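Local structure of FAD synthase (Thermoplasma volcanium GSS1, 3GLV) at residues S40-R43 against I48-F51; A58-L63 against D67-G72; D76-V81 against Q103-K108. The protein probably transfers the AMP portion of ATP to flavin mononucleotide, making FAD and releasing diphosphate, with a divalent metal cation as cofactor. All coordinates share one frame; numbering follows the deposited sequence.

Contact 1: S40-R43 against I48-F51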
loop_
_atom_site.group_PDB
_atom_site.type_symbol
_atom_site.label_atom_id
_atom_site.label_comp_id
_atom_site.label_asym_id
_atom_site.label_seq_id
_atom_site.Cartn_x
_atom_site.Cartn_y
_atom_site.Cartn_z
ATOM N N SER A 40 1.480 21.415 4.795
ATOM C CA SER A 40 1.922 22.495 5.719
ATOM C C SER A 40 2.264 21.970 7.118
ATOM O O SER A 40 3.304 22.305 7.696
ATOM C CB SER A 40 0.885 23.634 5.841
ATOM O OG SER A 40 -0.461 23.158 6.006
ATOM N N THR A 41 1.368 21.169 7.676
ATOM C CA THR A 41 1.594 20.553 8.980
ATOM C C THR A 41 2.908 19.765 9.009
ATOM O O THR A 41 3.761 20.002 9.874
ATOM C CB THR A 41 0.424 19.563 9.298
ATOM O OG1 THR A 41 -0.805 20.262 9.114
ATOM C CG2 THR A 41 0.522 19.015 10.728
ATOM N N ALA A 42 3.087 18.836 8.064
ATOM C CA ALA A 42 4.348 18.094 8.015
ATOM C C ALA A 42 5.572 19.032 7.934
ATOM O O ALA A 42 6.550 18.885 8.685
ATOM C CB ALA A 42 4.358 17.051 6.831
ATOM N N ARG A 43 5.512 19.987 7.019
ATOM C CA ARG A 43 6.594 20.967 6.901
ATOM C C ARG A 43 6.859 21.677 8.228
ATOM O O ARG A 43 8.020 21.852 8.635
ATOM C CB ARG A 43 6.230 22.050 5.888
ATOM C CG ARG A 43 6.366 21.663 4.477
ATOM C CD ARG A 43 6.643 22.900 3.632
ATOM N NE ARG A 43 6.932 22.365 2.348
ATOM C CZ ARG A 43 8.075 22.442 1.690
ATOM N NH1 ARG A 43 9.114 23.182 2.075
ATOM N NH2 ARG A 43 8.118 21.765 0.581
ATOM N N ILE A 48 9.674 17.633 5.685
ATOM C CA ILE A 48 9.210 17.934 4.345
ATOM C C ILE A 48 8.894 16.606 3.632
ATOM O O ILE A 48 9.769 15.777 3.481
ATOM C CB ILE A 48 10.284 18.733 3.573
ATOM C CG1 ILE A 48 10.402 20.149 4.176
ATOM C CG2 ILE A 48 9.977 18.798 2.075
ATOM C CD1 ILE A 48 11.589 21.010 3.630
ATOM N N PRO A 49 7.645 16.382 3.219
ATOM C CA PRO A 49 7.436 15.112 2.486
ATOM C C PRO A 49 7.683 15.281 0.970
ATOM O O PRO A 49 7.425 16.344 0.422
ATOM C CB PRO A 49 5.982 14.777 2.757
ATOM C CG PRO A 49 5.346 16.116 3.214
ATOM C CD PRO A 49 6.397 17.065 3.576
ATOM N N ILE A 50 8.172 14.240 0.312
ATOM C CA ILE A 50 8.458 14.273 -1.121
ATOM C C ILE A 50 7.187 14.067 -1.994
ATOM O O ILE A 50 7.113 14.517 -3.157
ATOM C CB ILE A 50 9.580 13.191 -1.398
ATOM C CG1 ILE A 50 10.310 13.480 -2.681
ATOM C CG2 ILE A 50 9.041 11.794 -1.346
ATOM C CD1 ILE A 50 11.450 12.529 -2.902
ATOM N N PHE A 51 6.192 13.377 -1.434
ATOM C CA PHE A 51 4.889 13.224 -2.096
ATOM C C PHE A 51 3.891 14.246 -1.543
ATOM O O PHE A 51 3.838 14.476 -0.330
ATOM C CB PHE A 51 4.363 11.803 -1.870
ATOM C CG PHE A 51 4.986 10.770 -2.762
ATOM C CD1 PHE A 51 4.611 10.689 -4.107
ATOM C CD2 PHE A 51 5.850 9.815 -2.253
ATOM C CE1 PHE A 51 5.127 9.737 -4.935
ATOM C CE2 PHE A 51 6.398 8.831 -3.067
ATOM C CZ PHE A 51 6.049 8.798 -4.448
#
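The guanidinium of Arg43 has the branched side chain of Ile48 over one face: Ile48 CG1 stands 3.9 Å above the plane, displaced toward the rim of the group. The contact closes a loop in the Rossmann-like fold of the nucleotidyltransferases, where helix 39-44 follows strand 31-36 and the loop after it packs against its last turn before helix 53-60. Both branches of Ile48 lie across that same face. Its CD1 lies 3.6 Å from Arg43 NH1, while CG2 comes within 3.8 Å of Arg43 NH2. Arginine suits this exposed helix position because its long chain, extended from CG to NE, carries the flat group across to Ile48, although its CB does not face the loop. The first torsion (chi1 -78°) sets CG beside the backbone N and anti to the carbonyl carbon. No hydrogen bond joins the two segments, so the contact rests on shape. On the inner side the small methyl of Ala42 lets the pyrrolidine ring of Pro49 come close, and the buried alanine also touches Val10, an inferred ATP-binding residue. Beyond the proline, the carboxylate of Asp12 accepts hydrogen bonds from Ile50 N and Phe51 N, one on each oxygen. Two ring carbons of Pro49 meet the same methyl: Ala42 CB is 3.8 Å from Pro49 CD and 3.9 Å from Pro49 CG.

Contact 2: A58-L63 against D67-G72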
loop_
_atom_site.group_PDB
_atom_site.type_symbol
_atom_site.label_atom_id
_atom_site.label_comp_id
_atom_site.label_asym_id
_atom_site.label_seq_id
_atom_site.Cartn_x
_atom_site.Cartn_y
_atom_site.Cartn_z
ATOM N N ALA A 58 -4.386 9.379 -1.100
ATOM C CA ALA A 58 -4.865 8.394 -2.094
ATOM C C ALA A 58 -4.168 7.038 -1.955
ATOM O O ALA A 58 -4.810 5.981 -2.036
ATOM C CB ALA A 58 -4.691 8.941 -3.508
ATOM N N LEU A 59 -2.849 7.047 -1.743
ATOM C CA LEU A 59 -2.149 5.792 -1.586
ATOM C C LEU A 59 -2.593 5.092 -0.322
ATOM O O LEU A 59 -2.934 3.905 -0.380
ATOM C CB LEU A 59 -0.629 5.971 -1.596
ATOM C CG LEU A 59 0.222 4.762 -1.857
ATOM C CD1 LEU A 59 -0.163 3.926 -3.131
ATOM C CD2 LEU A 59 1.725 5.182 -1.881
ATOM N N ILE A 60 -2.629 5.795 0.804
ATOM C CA ILE A 60 -3.110 5.184 2.082
ATOM C C ILE A 60 -4.503 4.518 1.920
ATOM O O ILE A 60 -4.774 3.459 2.465
ATOM C CB ILE A 60 -3.146 6.256 3.217
ATOM C CG1 ILE A 60 -1.810 6.286 3.942
ATOM C CG2 ILE A 60 -4.254 5.990 4.249
ATOM C CD1 ILE A 60 -1.490 4.974 4.648
ATOM N N SER A 61 -5.368 5.132 1.112
ATOM C CA SER A 61 -6.734 4.650 0.880
ATOM C C SER A 61 -6.751 3.300 0.142
ATOM O O SER A 61 -7.805 2.649 0.048
ATOM C CB SER A 61 -7.504 5.660 0.001
ATOM O OG SER A 61 -7.679 6.820 0.807
ATOM N N GLU A 62 -5.625 2.910 -0.433
ATOM C CA GLU A 62 -5.584 1.685 -1.231
ATOM C C GLU A 62 -5.240 0.478 -0.391
ATOM O O GLU A 62 -5.211 -0.644 -0.934
ATOM C CB GLU A 62 -4.595 1.837 -2.411
ATOM C CG GLU A 62 -5.074 2.865 -3.484
ATOM C CD GLU A 62 -6.270 2.404 -4.271
ATOM O OE1 GLU A 62 -6.470 1.171 -4.390
ATOM O OE2 GLU A 62 -6.976 3.278 -4.836
ATOM N N LEU A 63 -4.957 0.675 0.898
ATOM C CA LEU A 63 -4.636 -0.444 1.784
ATOM C C LEU A 63 -5.835 -1.208 2.298
ATOM O O LEU A 63 -6.834 -0.621 2.761
ATOM C CB LEU A 63 -3.827 0.016 2.982
ATOM C CG LEU A 63 -2.504 0.696 2.619
ATOM C CD1 LEU A 63 -1.948 1.364 3.869
ATOM C CD2 LEU A 63 -1.550 -0.323 1.983
ATOM N N ASP A 67 -10.302 1.683 6.129
ATOM C CA ASP A 67 -11.691 1.895 5.686
ATOM C C ASP A 67 -11.888 3.283 5.119
ATOM O O ASP A 67 -12.503 3.413 4.064
ATOM C CB ASP A 67 -12.641 1.582 6.803
ATOM C CG ASP A 67 -12.530 0.139 7.212
ATOM O OD1 ASP A 67 -12.819 -0.697 6.333
ATOM O OD2 ASP A 67 -12.051 -0.164 8.323
ATOM N N ARG A 68 -11.327 4.297 5.783
ATOM C CA ARG A 68 -11.478 5.696 5.345
ATOM C C ARG A 68 -10.234 6.489 5.646
ATOM O O ARG A 68 -9.605 6.308 6.696
ATOM C CB ARG A 68 -12.648 6.381 6.065
ATOM C CG ARG A 68 -13.955 6.158 5.371
ATOM C CD ARG A 68 -15.119 6.773 6.156
ATOM N NE ARG A 68 -14.881 8.196 6.373
ATOM C CZ ARG A 68 -14.910 8.818 7.554
ATOM N NH1 ARG A 68 -15.180 8.161 8.692
ATOM N NH2 ARG A 68 -14.665 10.127 7.588
ATOM N N ALA A 69 -9.914 7.408 4.736
ATOM C CA ALA A 69 -8.785 8.294 4.925
ATOM C C ALA A 69 -9.161 9.705 4.633
ATOM O O ALA A 69 -9.839 9.992 3.632
ATOM C CB ALA A 69 -7.598 7.849 4.072
ATOM N N ILE A 70 -8.714 10.593 5.514
ATOM C CA ILE A 70 -8.951 12.006 5.383
ATOM C C ILE A 70 -7.734 12.864 5.680
ATOM O O ILE A 70 -6.795 12.479 6.416
ATOM C CB ILE A 70 -10.136 12.494 6.242
ATOM C CG1 ILE A 70 -9.874 12.285 7.719
ATOM C CG2 ILE A 70 -11.487 11.782 5.842
ATOM C CD1 ILE A 70 -10.882 13.039 8.527
ATOM N N LEU A 71 -7.750 14.056 5.121
ATOM C CA LEU A 71 -6.723 15.037 5.450
ATOM C C LEU A 71 -6.984 15.627 6.855
ATOM O O LEU A 71 -8.114 15.907 7.242
ATOM C CB LEU A 71 -6.676 16.117 4.375
ATOM C CG LEU A 71 -5.557 16.120 3.308
ATOM C CD1 LEU A 71 -4.750 14.885 3.179
ATOM C CD2 LEU A 71 -6.069 16.606 1.915
ATOM N N GLY A 72 -5.935 15.841 7.607
ATOM C CA GLY A 72 -6.059 16.454 8.898
ATOM C C GLY A 72 -6.242 17.967 8.857
ATOM O O GLY A 72 -6.355 18.565 7.814
#
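Ala69 turns its methyl from strand 68-71 toward the end of helix 53-60, where Ile60 and Ser61 receive it. The pairing belongs to the beta-alpha-beta crossover that runs from strand 31-36 through helices 39-44 and 53-60 to strand 68-71, an outermost strand of the Rossmann-like sheet within this chain. In the tight part one methyl meets another methyl and a hydroxyl oxygen: Ile60 CG2 packs 3.8 Å from Ala69 CB, and Ser61 OG comes closer still. The small alanine suits the near approach of the backbones, Ser61 CA to Ala69 CA 5.8 Å. One branch of Ile60 meets the strand while the rest fills the core, against Val34, Leu22 and Phe11, the last an inferred ATP-binding residue. Away from this spot the contact thins out. Arg68 and Ile70 turn to the opposite face of the strand, beside Val33 and Val35. Arg68 is exposed there, as is Asp67, which engages Lys26 in a salt bridge. Ser61 is the second residue of a type I turn, Ile60 to Leu63; the turn itself faces the second subunit, where Glu62 forms a salt bridge with Lys23 of that subunit. The Ser61 hydroxyl is hydrogen-bonded to the Leu57 carbonyl one turn back, and OG, beside its own backbone N (chi1 -68°), sits 3.4 Å from Ala69 CB.

Contact 3: D76-V81 against Q103-K108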
loop_
_atom_site.group_PDB
_atom_site.type_symbol
_atom_site.label_atom_id
_atom_site.label_comp_id
_atom_site.label_asym_id
_atom_site.label_seq_id
_atom_site.Cartn_x
_atom_site.Cartn_y
_atom_site.Cartn_z
ATOM N N ASP A 76 -4.523 21.843 14.397
ATOM C CA ASP A 76 -5.653 21.794 15.319
ATOM C C ASP A 76 -6.163 20.358 15.386
ATOM O O ASP A 76 -7.114 19.968 14.667
ATOM C CB ASP A 76 -6.751 22.718 14.801
ATOM C CG ASP A 76 -7.974 22.756 15.718
ATOM O OD1 ASP A 76 -7.888 22.214 16.861
ATOM O OD2 ASP A 76 -9.007 23.331 15.278
ATOM N N MET A 77 -5.513 19.554 16.222
ATOM C CA MET A 77 -5.804 18.119 16.276
ATOM C C MET A 77 -7.191 17.836 16.885
ATOM O O MET A 77 -7.963 16.973 16.399
ATOM C CB MET A 77 -4.724 17.438 17.106
ATOM C CG MET A 77 -5.000 15.975 17.453
ATOM S SD MET A 77 -3.778 15.437 18.675
ATOM C CE MET A 77 -4.382 16.287 20.166
ATOM N N MET A 78 -7.513 18.578 17.946
ATOM C CA MET A 78 -8.779 18.355 18.611
ATOM C C MET A 78 -9.925 18.630 17.659
ATOM O O MET A 78 -10.925 17.979 17.756
ATOM C CB MET A 78 -8.913 19.166 19.923
ATOM C CG MET A 78 -8.284 18.436 21.175
ATOM S SD MET A 78 -8.759 16.662 21.511
ATOM C CE MET A 78 -10.568 16.778 21.474
ATOM N N LYS A 79 -9.782 19.567 16.723
ATOM C CA LYS A 79 -10.827 19.737 15.714
ATOM C C LYS A 79 -11.046 18.468 14.870
ATOM O O LYS A 79 -12.188 18.111 14.572
ATOM C CB LYS A 79 -10.533 20.887 14.810
ATOM C CG LYS A 79 -11.624 21.132 13.758
ATOM C CD LYS A 79 -11.456 22.538 13.188
ATOM C CE LYS A 79 -12.468 22.861 12.104
ATOM N NZ LYS A 79 -12.110 24.183 11.453
ATOM N N THR A 80 -9.965 17.791 14.484
ATOM C CA THR A 80 -10.111 16.504 13.825
ATOM C C THR A 80 -10.818 15.473 14.734
ATOM O O THR A 80 -11.736 14.796 14.284
ATOM C CB THR A 80 -8.750 15.974 13.262
ATOM O OG1 THR A 80 -8.227 16.925 12.322
ATOM C CG2 THR A 80 -8.909 14.603 12.556
ATOM N N VAL A 81 -10.452 15.393 16.011
ATOM C CA VAL A 81 -11.042 14.392 16.851
ATOM C C VAL A 81 -12.564 14.599 17.030
ATOM O O VAL A 81 -13.342 13.646 16.971
ATOM C CB VAL A 81 -10.415 14.384 18.226
ATOM C CG1 VAL A 81 -11.254 13.485 19.112
ATOM C CG2 VAL A 81 -8.917 13.940 18.142
ATOM N N GLN A 103 -4.325 12.471 26.697
ATOM C CA GLN A 103 -5.162 12.033 27.770
ATOM C C GLN A 103 -5.646 13.214 28.625
ATOM O O GLN A 103 -6.823 13.257 28.965
ATOM C CB GLN A 103 -4.449 11.006 28.640
ATOM C CG GLN A 103 -5.349 10.395 29.650
ATOM C CD GLN A 103 -6.435 9.537 29.019
ATOM O OE1 GLN A 103 -6.143 8.623 28.255
ATOM N NE2 GLN A 103 -7.698 9.831 29.344
ATOM N N SER A 104 -4.769 14.166 28.956
ATOM C CA SER A 104 -5.201 15.358 29.734
ATOM C C SER A 104 -6.254 16.154 28.993
ATOM O O SER A 104 -7.182 16.640 29.610
ATOM C CB SER A 104 -4.058 16.339 30.033
ATOM O OG SER A 104 -3.053 15.715 30.825
ATOM N N LYS A 105 -6.085 16.308 27.674
ATOM C CA LYS A 105 -7.099 17.015 26.871
ATOM C C LYS A 105 -8.482 16.337 26.946
ATOM O O LYS A 105 -9.490 16.991 27.232
ATOM C CB LYS A 105 -6.657 17.126 25.420
ATOM C CG LYS A 105 -5.472 18.096 25.224
ATOM C CD LYS A 105 -5.261 18.444 23.695
ATOM C CE LYS A 105 -4.016 19.356 23.462
ATOM N NZ LYS A 105 -2.753 18.656 23.728
ATOM N N ILE A 106 -8.476 15.015 26.747
ATOM C CA ILE A 106 -9.663 14.173 26.835
ATOM C C ILE A 106 -10.345 14.335 28.166
ATOM O O ILE A 106 -11.550 14.570 28.213
ATOM C CB ILE A 106 -9.325 12.630 26.628
ATOM C CG1 ILE A 106 -8.919 12.322 25.213
ATOM C CG2 ILE A 106 -10.514 11.689 26.964
ATOM C CD1 ILE A 106 -9.397 13.324 24.273
ATOM N N ASN A 107 -9.563 14.202 29.236
ATOM C CA ASN A 107 -10.076 14.258 30.577
ATOM C C ASN A 107 -10.684 15.628 30.889
ATOM O O ASN A 107 -11.715 15.674 31.500
ATOM C CB ASN A 107 -8.967 14.013 31.618
ATOM C CG ASN A 107 -8.430 12.566 31.606
ATOM O OD1 ASN A 107 -8.967 11.705 30.931
ATOM N ND2 ASN A 107 -7.351 12.313 32.372
ATOM N N LYS A 108 -10.027 16.728 30.519
ATOM C CA LYS A 108 -10.573 18.052 30.805
ATOM C C LYS A 108 -11.939 18.216 30.146
ATOM O O LYS A 108 -12.872 18.750 30.744
ATOM C CB LYS A 108 -9.615 19.169 30.335
ATOM C CG LYS A 108 -10.198 20.572 30.486
ATOM C CD LYS A 108 -9.180 21.694 30.222
ATOM C CE LYS A 108 -9.847 23.071 30.373
ATOM N NZ LYS A 108 -8.932 24.227 30.054
#
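Apolar packing between Met77, Met78 and the hydrocarbon part of Lys105 joins the two segments. Two methionines approach the same lysine carbon: Met78 CG lies 3.9 Å from Lys105 CD, and Met77 CE lies 4.2 Å from that same Lys105 CD. The side chains of Met78 and Lys105 run antiparallel alongside each other. Met78 is bent at its second and third torsions, and this folded shape leaves its SD 4.4 Å from Ile106 CD1. Lysine fits an exposed helix surface well, since four methylenes can lie against neighbouring apolar groups while the ammonium stays at the periphery; here the chain runs extended as far as CE, and chi4 (69°) turns NZ aside.

The helices concerned are successive ones of the Rossmann-like fold: helix 77-84 leads from strand 68-71 to strand 88-91, and helix 96-109 leads on to strand 114-117. Their segments cross at 58°, with axes 12.3 Å apart, a wide spacing that long side chains such as methionine and lysine can span. On the inner side Met78 and Ile106 both also touch Ile111, in the loop after helix 96-109.

No hydrogen bond crosses the contact; two side-chain bonds lie within the segments. Asp76 is the N-cap of helix 77-84, a place where a short carboxylate can reach forward into the first turn; its OD1 accepts from Lys79 N over 3.3 Å, met from above the carboxylate plane, 65° out of it. One turn of helix 96-109 is bridged by two amide side chains. Gln103 NE2 donates to Asn107 OD1 at 2.8 Å, the acceptor lying in the amide plane of Gln103, although the donor is tilted out of the carbonyl plane of Asn107.

None of the three contacts has a hydrogen bond across it. In contact 2 no touching residue is exposed, whereas contacts 1 and 3 each join one buried residue, Ala42 or Ile106, to exposed ones such as Arg43, Ile48, Met77 and Lys105. Contact 2 seats a helix end on a strand through small groups at close range; contact 3 spans two well-separated helices with long chains; contact 1 sets a charged planar group against an aliphatic one. Helices 39-44 and 53-60, which carry contacts 1 and 2, follow each other and approach inferred ATP-binding residues; contact 3 lies away from those sites. Contacts 2 and 3 nevertheless touch where Gly72 CA packs 4.1 Å from Thr80 OG1.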